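Local atomic coordinates of transmembrane protease (PDB entry 2E7V), a protein that probably cleaves proteins at the cell surface as a membrane-anchored serine protease, and is represented here by its SEA domain. Residues 5-10 with 87-92; 35-40 with 105-110; 57-62 with 71-76. One frame throughout, in Å; residues are numbered along the deposited sequence.

Overall arrangement
All three contacts involve the same sheet: contact 3 within it, contacts 1 and 2 where helices 85-96 and 28-46 pack on it. Each mixes buried and exposed residues, contact 1 farthest out: the centres lie about 12 Å (contact 1), 7 Å (contact 3) and 5 Å (contact 2) from that of the chain. Contact 3 is strand to strand, so backbone hydrogen bonds dominate and it buries the largest area, 474 Å². Contact 2 joins helix 28-46 to I107 of the short strand 106-107 and the loop after it; neither this aliphatic contact nor the aromatic contact 1 has a direct hydrogen bond across. Probable hydrogen bonds, S10 to D72 and E38 to V59, tie contacts 1 and 2 to contact 3.

Contact 1. Residues 5-10 with 87-92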
loop_
_atom_site.group_PDB
_atom_site.type_symbol
_atom_site.label_atom_id
_atom_site.label_comp_id
_atom_site.label_asym_id
_atom_site.label_seq_id
_atom_site.Cartn_x
_atom_site.Cartn_y
_atom_site.Cartn_z
ATOM N N TYR A 5 10.804 -8.667 11.247
ATOM C CA TYR A 5 11.368 -7.912 10.135
ATOM C C TYR A 5 10.421 -6.783 9.768
ATOM O O TYR A 5 9.198 -6.947 9.818
ATOM C CB TYR A 5 11.538 -8.811 8.904
ATOM C CG TYR A 5 12.797 -9.648 8.871
ATOM C CD1 TYR A 5 12.866 -10.801 8.091
ATOM C CD2 TYR A 5 13.930 -9.275 9.595
ATOM C CE1 TYR A 5 14.032 -11.565 8.031
ATOM C CE2 TYR A 5 15.102 -10.028 9.541
ATOM C CZ TYR A 5 15.146 -11.170 8.759
ATOM O OH TYR A 5 16.309 -11.907 8.698
ATOM N N PHE A 6 10.987 -5.641 9.397
ATOM C CA PHE A 6 10.197 -4.500 8.962
ATOM C C PHE A 6 10.599 -4.115 7.546
ATOM O O PHE A 6 11.786 -4.135 7.184
ATOM C CB PHE A 6 10.419 -3.296 9.876
ATOM C CG PHE A 6 9.765 -3.423 11.214
ATOM C CD1 PHE A 6 8.422 -3.104 11.377
ATOM C CD2 PHE A 6 10.492 -3.865 12.321
ATOM C CE1 PHE A 6 7.804 -3.222 12.625
ATOM C CE2 PHE A 6 9.884 -3.987 13.575
ATOM C CZ PHE A 6 8.537 -3.664 13.726
ATOM N N TYR A 7 9.599 -3.767 6.749
ATOM C CA TYR A 7 9.812 -3.327 5.388
ATOM C C TYR A 7 8.946 -2.092 5.213
ATOM O O TYR A 7 7.889 -1.971 5.826
ATOM C CB TYR A 7 9.376 -4.403 4.392
ATOM C CG TYR A 7 10.285 -5.597 4.396
ATOM C CD1 TYR A 7 11.359 -5.692 3.502
ATOM C CD2 TYR A 7 10.125 -6.598 5.351
ATOM C CE1 TYR A 7 12.260 -6.767 3.573
ATOM C CE2 TYR A 7 11.008 -7.661 5.431
ATOM C CZ TYR A 7 12.071 -7.743 4.547
ATOM O OH TYR A 7 12.941 -8.803 4.666
ATOM N N HIS A 8 9.403 -1.170 4.383
ATOM C CA HIS A 8 8.641 0.034 4.105
ATOM C C HIS A 8 8.817 0.421 2.654
ATOM O O HIS A 8 9.842 0.115 2.041
ATOM C CB HIS A 8 9.078 1.193 5.019
ATOM C CG HIS A 8 10.460 1.707 4.754
ATOM N ND1 HIS A 8 11.590 1.118 5.277
ATOM C CD2 HIS A 8 10.892 2.762 4.019
ATOM C CE1 HIS A 8 12.658 1.786 4.877
ATOM N NE2 HIS A 8 12.261 2.789 4.112
ATOM N N SER A 9 7.801 1.079 2.105
ATOM C CA SER A 9 7.833 1.531 0.728
ATOM C C SER A 9 6.940 2.749 0.594
ATOM O O SER A 9 6.093 3.017 1.458
ATOM C CB SER A 9 7.318 0.430 -0.205
ATOM O OG SER A 9 7.872 -0.825 0.152
ATOM N N SER A 10 7.148 3.498 -0.484
ATOM C CA SER A 10 6.326 4.662 -0.777
ATOM C C SER A 10 5.468 4.232 -1.958
ATOM O O SER A 10 5.981 3.933 -3.043
ATOM C CB SER A 10 7.192 5.858 -1.160
ATOM O OG SER A 10 7.948 6.304 -0.047
ATOM N N VAL A 87 15.612 -12.478 1.280
ATOM C CA VAL A 87 14.660 -13.538 0.993
ATOM C C VAL A 87 13.237 -13.067 1.261
ATOM O O VAL A 87 12.367 -13.165 0.397
ATOM C CB VAL A 87 14.938 -14.770 1.860
ATOM C CG1 VAL A 87 13.877 -15.845 1.610
ATOM C CG2 VAL A 87 16.318 -15.301 1.553
ATOM N N MET A 88 13.007 -12.549 2.464
ATOM C CA MET A 88 11.681 -12.064 2.834
ATOM C C MET A 88 11.219 -11.016 1.825
ATOM O O MET A 88 10.047 -10.965 1.449
ATOM C CB MET A 88 11.721 -11.457 4.235
ATOM C CG MET A 88 10.381 -10.971 4.755
ATOM S SD MET A 88 9.142 -12.268 4.831
ATOM C CE MET A 88 10.070 -13.603 5.614
ATOM N N LYS A 89 12.157 -10.185 1.380
ATOM C CA LYS A 89 11.852 -9.134 0.424
ATOM C C LYS A 89 11.294 -9.658 -0.894
ATOM O O LYS A 89 10.299 -9.143 -1.382
ATOM C CB LYS A 89 13.101 -8.293 0.176
ATOM C CG LYS A 89 12.927 -7.138 -0.785
ATOM C CD LYS A 89 14.141 -6.231 -0.624
ATOM C CE LYS A 89 14.231 -5.159 -1.674
ATOM N NZ LYS A 89 15.493 -4.383 -1.458
ATOM N N THR A 90 11.931 -10.675 -1.467
ATOM C CA THR A 90 11.484 -11.249 -2.737
ATOM C C THR A 90 10.082 -11.842 -2.627
ATOM O O THR A 90 9.311 -11.795 -3.583
ATOM C CB THR A 90 12.465 -12.347 -3.242
ATOM O OG1 THR A 90 12.642 -13.342 -2.225
ATOM C CG2 THR A 90 13.817 -11.727 -3.570
ATOM N N ARG A 91 9.757 -12.400 -1.465
ATOM C CA ARG A 91 8.429 -12.968 -1.251
ATOM C C ARG A 91 7.421 -11.827 -1.171
ATOM O O ARG A 91 6.305 -11.915 -1.693
ATOM C CB ARG A 91 8.384 -13.773 0.060
ATOM C CG ARG A 91 9.389 -14.921 0.164
ATOM C CD ARG A 91 9.361 -15.538 1.575
ATOM N NE ARG A 91 8.054 -16.117 1.894
ATOM C CZ ARG A 91 7.694 -16.546 3.103
ATOM N NH1 ARG A 91 8.539 -16.461 4.125
ATOM N NH2 ARG A 91 6.489 -17.066 3.290
ATOM N N ILE A 92 7.825 -10.749 -0.512
ATOM C CA ILE A 92 6.949 -9.594 -0.351
ATOM C C ILE A 92 6.661 -8.958 -1.698
ATOM O O ILE A 92 5.516 -8.616 -2.006
ATOM C CB ILE A 92 7.580 -8.541 0.606
ATOM C CG1 ILE A 92 7.629 -9.103 2.028
ATOM C CG2 ILE A 92 6.761 -7.240 0.568
ATOM C CD1 ILE A 92 8.368 -8.218 3.041
#
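Strand 5-10, whose Y5 and Y7 meet M88, K89 and I92, crosses helix 87-92 at -48° with the two axes 10.2 Å apart, a separation that must be bridged by side chains. The ring of Y7 does most of this. With its CG anti to the carbonyl carbon (chi1 -70°), the phenol is carried from the strand to the helix surface, where it meets three residues. The methyl CD1 of I92 sits over one face, 3.5 Å from the centroid of the Y7 ring and 19° off the ring normal, which meets the geometry of a CH-pi contact. The far end of the same ring presses on M88: Y7 CE2 approaches M88 CG to 3.4 Å, and Y7 OH lies 3.0 Å from M88 CB, so the packing here is tight. On its other long side, Y7 CE1 reaches K89 CB at 3.8 Å, while the extended lysine chain carries its amine away from the strand. The Y7 hydroxyl is not left to this apolar company, since it hydrogen-bonds to the backbone oxygen of R85, just before the segment. Y5 adds a looser touch, its CD1 4.1 Å from M88 CB. The chain of M88 bends at both chi2 and chi3, turning its sulfur end away from the tyrosines.

This is helix-on-sheet packing in the alpha/beta sandwich of the SEA domain. M88 and I92 continue from the tyrosines onto L50, and I92 also touches F77 of strand 68-78. That strand holds strand 4-14 in the sheet through backbone bonds at Y5, Y7 and S9, while F6 points away from helix 85-96 and packs on V74 and K76.

Contact 2. Residues 35-40 with 105-110; sequences ERIEAM and LEIAPS
I37 and M40 of helix 35-40 make the apolar part of the contact, both against I107. The branch methyl CG2 of I37 meets CD1 of I107 at 3.9 Å, the two side chains crossing at a slant. M40 runs past I107 in the opposite direction and places its CE 3.7 Å from I107 CG2. A bend at the last torsion (chi3 66°) turns that methyl, so that CE also comes to 3.4 Å from the backbone oxygen of A108, while the sulfur SD rests 3.8 Å from P109 CA. R36 contributes its aliphatic stem, CG lying 4.1 Å from P109 CB.

The polar part belongs to R36. Its chain bends at chi2 and then runs along the helix, which lays the guanidinium flat over M40, with M40 CG 3.4 Å above its plane. P109 O lies at the edge of this group but is not bonded to it directly. Instead water 1, in the guanidinium plane, accepts from R36 NH2 at 2.9 Å and is hydrogen-bonded to P109 O at 2.6 Å.

This is helix-on-sheet packing: strand 106-107 pairs with strand 4-14 at the edge of the sheet, and I107 and P109 turn onto helix 28-46, where they also touch I41 and L33. With no direct hydrogen bond across and the polar link running through a water, apolar packing probably contributes most to this junction; P109 O near the guanidinium edge may add a weak electrostatic attraction.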
loop_
_atom_site.group_PDB
_atom_site.type_symbol
_atom_site.label_atom_id
_atom_site.label_comp_id
_atom_site.label_asym_id
_atom_site.label_seq_id
_atom_site.Cartn_x
_atom_site.Cartn_y
_atom_site.Cartn_z
ATOM N N GLU A 35 -6.737 4.138 6.465
ATOM C CA GLU A 35 -7.380 2.908 6.903
ATOM C C GLU A 35 -7.691 2.003 5.712
ATOM O O GLU A 35 -7.530 0.788 5.799
ATOM C CB GLU A 35 -8.658 3.251 7.672
ATOM C CG GLU A 35 -9.508 2.071 8.065
ATOM C CD GLU A 35 -10.722 2.507 8.858
ATOM O OE1 GLU A 35 -10.545 2.989 10.002
ATOM O OE2 GLU A 35 -11.850 2.379 8.331
ATOM N N ARG A 36 -8.127 2.595 4.602
ATOM C CA ARG A 36 -8.446 1.823 3.399
ATOM C C ARG A 36 -7.175 1.182 2.839
ATOM O O ARG A 36 -7.165 0.004 2.454
ATOM C CB ARG A 36 -9.091 2.730 2.344
ATOM C CG ARG A 36 -9.292 2.090 0.964
ATOM C CD ARG A 36 -10.096 0.791 1.032
ATOM N NE ARG A 36 -10.210 0.125 -0.272
ATOM C CZ ARG A 36 -10.545 -1.158 -0.421
ATOM N NH1 ARG A 36 -10.798 -1.904 0.644
ATOM N NH2 ARG A 36 -10.603 -1.709 -1.631
ATOM N N ILE A 37 -6.105 1.966 2.800
ATOM C CA ILE A 37 -4.817 1.488 2.308
ATOM C C ILE A 37 -4.289 0.344 3.188
ATOM O O ILE A 37 -3.780 -0.667 2.675
ATOM C CB ILE A 37 -3.797 2.664 2.246
ATOM C CG1 ILE A 37 -4.184 3.601 1.094
ATOM C CG2 ILE A 37 -2.372 2.130 2.046
ATOM C CD1 ILE A 37 -3.475 4.935 1.106
ATOM N N GLU A 38 -4.427 0.493 4.504
ATOM C CA GLU A 38 -3.977 -0.540 5.447
ATOM C C GLU A 38 -4.797 -1.828 5.314
ATOM O O GLU A 38 -4.267 -2.939 5.430
ATOM C CB GLU A 38 -4.052 -0.006 6.889
ATOM C CG GLU A 38 -2.927 0.983 7.213
ATOM C CD GLU A 38 -3.173 1.814 8.465
ATOM O OE1 GLU A 38 -2.360 2.735 8.727
ATOM O OE2 GLU A 38 -4.169 1.549 9.183
ATOM N N ALA A 39 -6.093 -1.672 5.058
ATOM C CA ALA A 39 -6.979 -2.815 4.888
ATOM C C ALA A 39 -6.630 -3.576 3.618
ATOM O O ALA A 39 -6.646 -4.807 3.598
ATOM C CB ALA A 39 -8.422 -2.346 4.821
ATOM N N MET A 40 -6.329 -2.837 2.558
ATOM C CA MET A 40 -5.983 -3.425 1.272
ATOM C C MET A 40 -4.714 -4.255 1.378
ATOM O O MET A 40 -4.669 -5.403 0.927
ATOM C CB MET A 40 -5.817 -2.329 0.208
ATOM C CG MET A 40 -7.147 -1.665 -0.198
ATOM S SD MET A 40 -6.982 -0.417 -1.483
ATOM C CE MET A 40 -6.479 -1.460 -2.847
ATOM N N LEU A 105 5.240 0.814 -7.671
ATOM C CA LEU A 105 4.784 0.459 -6.342
ATOM C C LEU A 105 3.582 1.386 -6.193
ATOM O O LEU A 105 3.730 2.594 -5.971
ATOM C CB LEU A 105 5.849 0.784 -5.294
ATOM C CG LEU A 105 6.945 -0.275 -5.173
ATOM C CD1 LEU A 105 8.213 0.333 -4.597
ATOM C CD2 LEU A 105 6.432 -1.404 -4.293
ATOM N N GLU A 106 2.394 0.812 -6.345
ATOM C CA GLU A 106 1.159 1.576 -6.270
ATOM C C GLU A 106 0.028 0.815 -5.599
ATOM O O GLU A 106 0.086 -0.401 -5.416
ATOM C CB GLU A 106 0.720 1.981 -7.681
ATOM C CG GLU A 106 0.492 0.778 -8.612
ATOM C CD GLU A 106 0.241 1.173 -10.066
ATOM O OE1 GLU A 106 0.878 2.128 -10.539
ATOM O OE2 GLU A 106 -0.579 0.509 -10.750
ATOM N N ILE A 107 -1.005 1.566 -5.235
ATOM C CA ILE A 107 -2.198 1.041 -4.592
ATOM C C ILE A 107 -3.348 1.926 -5.061
ATOM O O ILE A 107 -3.251 3.156 -4.977
ATOM C CB ILE A 107 -2.109 1.156 -3.053
ATOM C CG1 ILE A 107 -0.896 0.374 -2.535
ATOM C CG2 ILE A 107 -3.409 0.642 -2.412
ATOM C CD1 ILE A 107 -0.759 0.382 -1.027
ATOM N N ALA A 108 -4.423 1.316 -5.557
ATOM C CA ALA A 108 -5.585 2.086 -6.010
ATOM C C ALA A 108 -6.794 1.845 -5.101
ATOM O O ALA A 108 -7.436 0.801 -5.181
ATOM C CB ALA A 108 -5.935 1.721 -7.456
ATOM N N PRO A 109 -7.110 2.804 -4.209
ATOM C CA PRO A 109 -8.260 2.640 -3.313
ATOM C C PRO A 109 -9.485 2.370 -4.177
ATOM O O PRO A 109 -10.358 1.594 -3.803
ATOM C CB PRO A 109 -8.333 3.987 -2.587
ATOM C CG PRO A 109 -6.908 4.403 -2.524
ATOM C CD PRO A 109 -6.389 4.055 -3.915
ATOM N N SER A 110 -9.534 3.036 -5.332
ATOM C CA SER A 110 -10.597 2.836 -6.313
ATOM C C SER A 110 -9.978 2.801 -7.715
ATOM O O SER A 110 -9.101 3.608 -8.041
ATOM C CB SER A 110 -11.638 3.946 -6.252
ATOM O OG SER A 110 -12.775 3.573 -7.017
HETATM O O HOH W 1 -9.970 -0.931 -4.397
#

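Contact 3. Residues 57-62 with 71-76; sequences THVVKL and ADVVMK
T57 and H58 grip V74 at one end of an antiparallel pairing between 57-62 and 71-76, whose segment axes run at 151° to each other. The carbonyl of V74 accepts twice: from H58 N at 3.1 Å, in the carbonyl plane, and from T57 OG1 at 2.8 Å, from 38° above it. This reach depends on the rotamer of T57, which sets OG1 opposite the backbone N (chi1 -172°). The return bond, V74 N to H58 O, is nearly straight at 2.9 Å. Farther along, V60 N donates to D72 O at 2.7 Å and D72 N to K61 O at 2.9 Å. V60 and K61 thus both face D72, a classic beta bulge, and the register slips by one residue between V59 and K61.

Side chains pack on both faces. H58 lies beside V74, NE2 being 3.5 Å from V74 CB, and V60 CG1 presses on V74 CG2 at an unusually close 3.4 Å. On the other face L62 CD2 meets A71 CB at 3.5 Å, and V59 touches V73. A valine in place of T57 has no hydroxyl, and the V74 carbonyl would probably keep only H58 N as a donor from this strand.

Outside this shell, the D72 carboxylate is placed by a salt bridge to R63 and a hydrogen bond from S10, and E38 accepts from V59 N. The hairpin formed by strands 54-65 and 68-78 has helix 28-46 over the face of T57, V59 and V73, while strand 4-14 bonds along the other edge of strand 68-78, and 54-65 is an outermost strand within this chain.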
loop_
_atom_site.group_PDB
_atom_site.type_symbol
_atom_site.label_atom_id
_atom_site.label_comp_id
_atom_site.label_asym_id
_atom_site.label_seq_id
_atom_site.Cartn_x
_atom_site.Cartn_y
_atom_site.Cartn_z
ATOM N N THR A 57 0.335 -3.776 9.253
ATOM C CA THR A 57 0.857 -2.670 8.466
ATOM C C THR A 57 0.251 -1.342 8.897
ATOM O O THR A 57 -0.789 -1.289 9.565
ATOM C CB THR A 57 0.559 -2.881 6.975
ATOM O OG1 THR A 57 1.241 -1.892 6.196
ATOM C CG2 THR A 57 -0.941 -2.778 6.712
ATOM N N HIS A 58 0.913 -0.259 8.517
ATOM C CA HIS A 58 0.405 1.053 8.855
ATOM C C HIS A 58 1.049 2.143 8.031
ATOM O O HIS A 58 2.252 2.111 7.735
ATOM C CB HIS A 58 0.583 1.333 10.353
ATOM C CG HIS A 58 1.987 1.659 10.763
ATOM N ND1 HIS A 58 2.388 2.939 11.077
ATOM C CD2 HIS A 58 3.067 0.866 10.962
ATOM C CE1 HIS A 58 3.654 2.921 11.457
ATOM N NE2 HIS A 58 4.091 1.677 11.396
ATOM N N VAL A 59 0.208 3.086 7.632
ATOM C CA VAL A 59 0.622 4.236 6.854
ATOM C C VAL A 59 1.311 5.178 7.850
ATOM O O VAL A 59 0.703 5.607 8.832
ATOM C CB VAL A 59 -0.624 4.919 6.219
ATOM C CG1 VAL A 59 -0.259 6.273 5.636
ATOM C CG2 VAL A 59 -1.217 4.013 5.145
ATOM N N VAL A 60 2.587 5.472 7.612
ATOM C CA VAL A 60 3.333 6.356 8.507
ATOM C C VAL A 60 3.047 7.804 8.154
ATOM O O VAL A 60 3.178 8.697 8.986
ATOM C CB VAL A 60 4.845 6.094 8.431
ATOM C CG1 VAL A 60 5.133 4.659 8.829
ATOM C CG2 VAL A 60 5.350 6.375 7.046
ATOM N N LYS A 61 2.673 8.034 6.902
ATOM C CA LYS A 61 2.316 9.369 6.461
ATOM C C LYS A 61 1.918 9.416 5.000
ATOM O O LYS A 61 2.294 8.546 4.201
ATOM C CB LYS A 61 3.444 10.364 6.741
ATOM C CG LYS A 61 4.477 10.539 5.665
ATOM C CD LYS A 61 5.234 11.839 5.916
ATOM C CE LYS A 61 4.271 13.025 5.985
ATOM N NZ LYS A 61 4.943 14.325 6.304
ATOM N N LEU A 62 1.110 10.417 4.677
ATOM C CA LEU A 62 0.628 10.637 3.323
ATOM C C LEU A 62 1.349 11.871 2.840
ATOM O O LEU A 62 1.326 12.912 3.494
ATOM C CB LEU A 62 -0.881 10.886 3.318
ATOM C CG LEU A 62 -1.720 9.681 3.739
ATOM C CD1 LEU A 62 -3.198 10.062 3.799
ATOM C CD2 LEU A 62 -1.487 8.537 2.751
ATOM N N ALA A 71 1.855 7.334 -0.232
ATOM C CA ALA A 71 1.757 6.878 1.144
ATOM C C ALA A 71 3.007 6.115 1.568
ATOM O O ALA A 71 3.438 5.185 0.882
ATOM C CB ALA A 71 0.528 5.997 1.306
ATOM N N ASP A 72 3.619 6.535 2.668
ATOM C CA ASP A 72 4.783 5.819 3.171
ATOM C C ASP A 72 4.181 4.788 4.120
ATOM O O ASP A 72 3.508 5.134 5.094
ATOM C CB ASP A 72 5.749 6.750 3.897
ATOM C CG ASP A 72 6.306 7.831 2.983
ATOM O OD1 ASP A 72 6.534 7.553 1.783
ATOM O OD2 ASP A 72 6.521 8.954 3.464
ATOM N N VAL A 73 4.421 3.522 3.797
ATOM C CA VAL A 73 3.861 2.381 4.522
ATOM C C VAL A 73 4.893 1.446 5.154
ATOM O O VAL A 73 5.879 1.058 4.506
ATOM C CB VAL A 73 2.983 1.542 3.541
ATOM C CG1 VAL A 73 2.393 0.314 4.243
ATOM C CG2 VAL A 73 1.897 2.419 2.948
ATOM N N VAL A 74 4.668 1.083 6.415
ATOM C CA VAL A 74 5.562 0.157 7.109
ATOM C C VAL A 74 4.834 -1.186 7.199
ATOM O O VAL A 74 3.635 -1.222 7.470
ATOM C CB VAL A 74 5.899 0.628 8.554
ATOM C CG1 VAL A 74 6.534 -0.518 9.338
ATOM C CG2 VAL A 74 6.872 1.806 8.520
ATOM N N MET A 75 5.554 -2.274 6.950
ATOM C CA MET A 75 4.980 -3.613 7.027
ATOM C C MET A 75 5.854 -4.460 7.947
ATOM O O MET A 75 7.087 -4.500 7.782
ATOM C CB MET A 75 4.901 -4.260 5.630
ATOM C CG MET A 75 3.926 -3.578 4.649
ATOM S SD MET A 75 4.316 -3.950 2.889
ATOM C CE MET A 75 5.705 -2.850 2.692
ATOM N N LYS A 76 5.219 -5.122 8.920
ATOM C CA LYS A 76 5.922 -5.982 9.881
ATOM C C LYS A 76 5.654 -7.469 9.660
ATOM O O LYS A 76 4.490 -7.885 9.527
ATOM C CB LYS A 76 5.517 -5.642 11.321
ATOM C CG LYS A 76 6.207 -6.528 12.364
ATOM C CD LYS A 76 5.915 -6.108 13.793
ATOM C CE LYS A 76 6.806 -6.881 14.764
ATOM N NZ LYS A 76 6.621 -6.454 16.170
#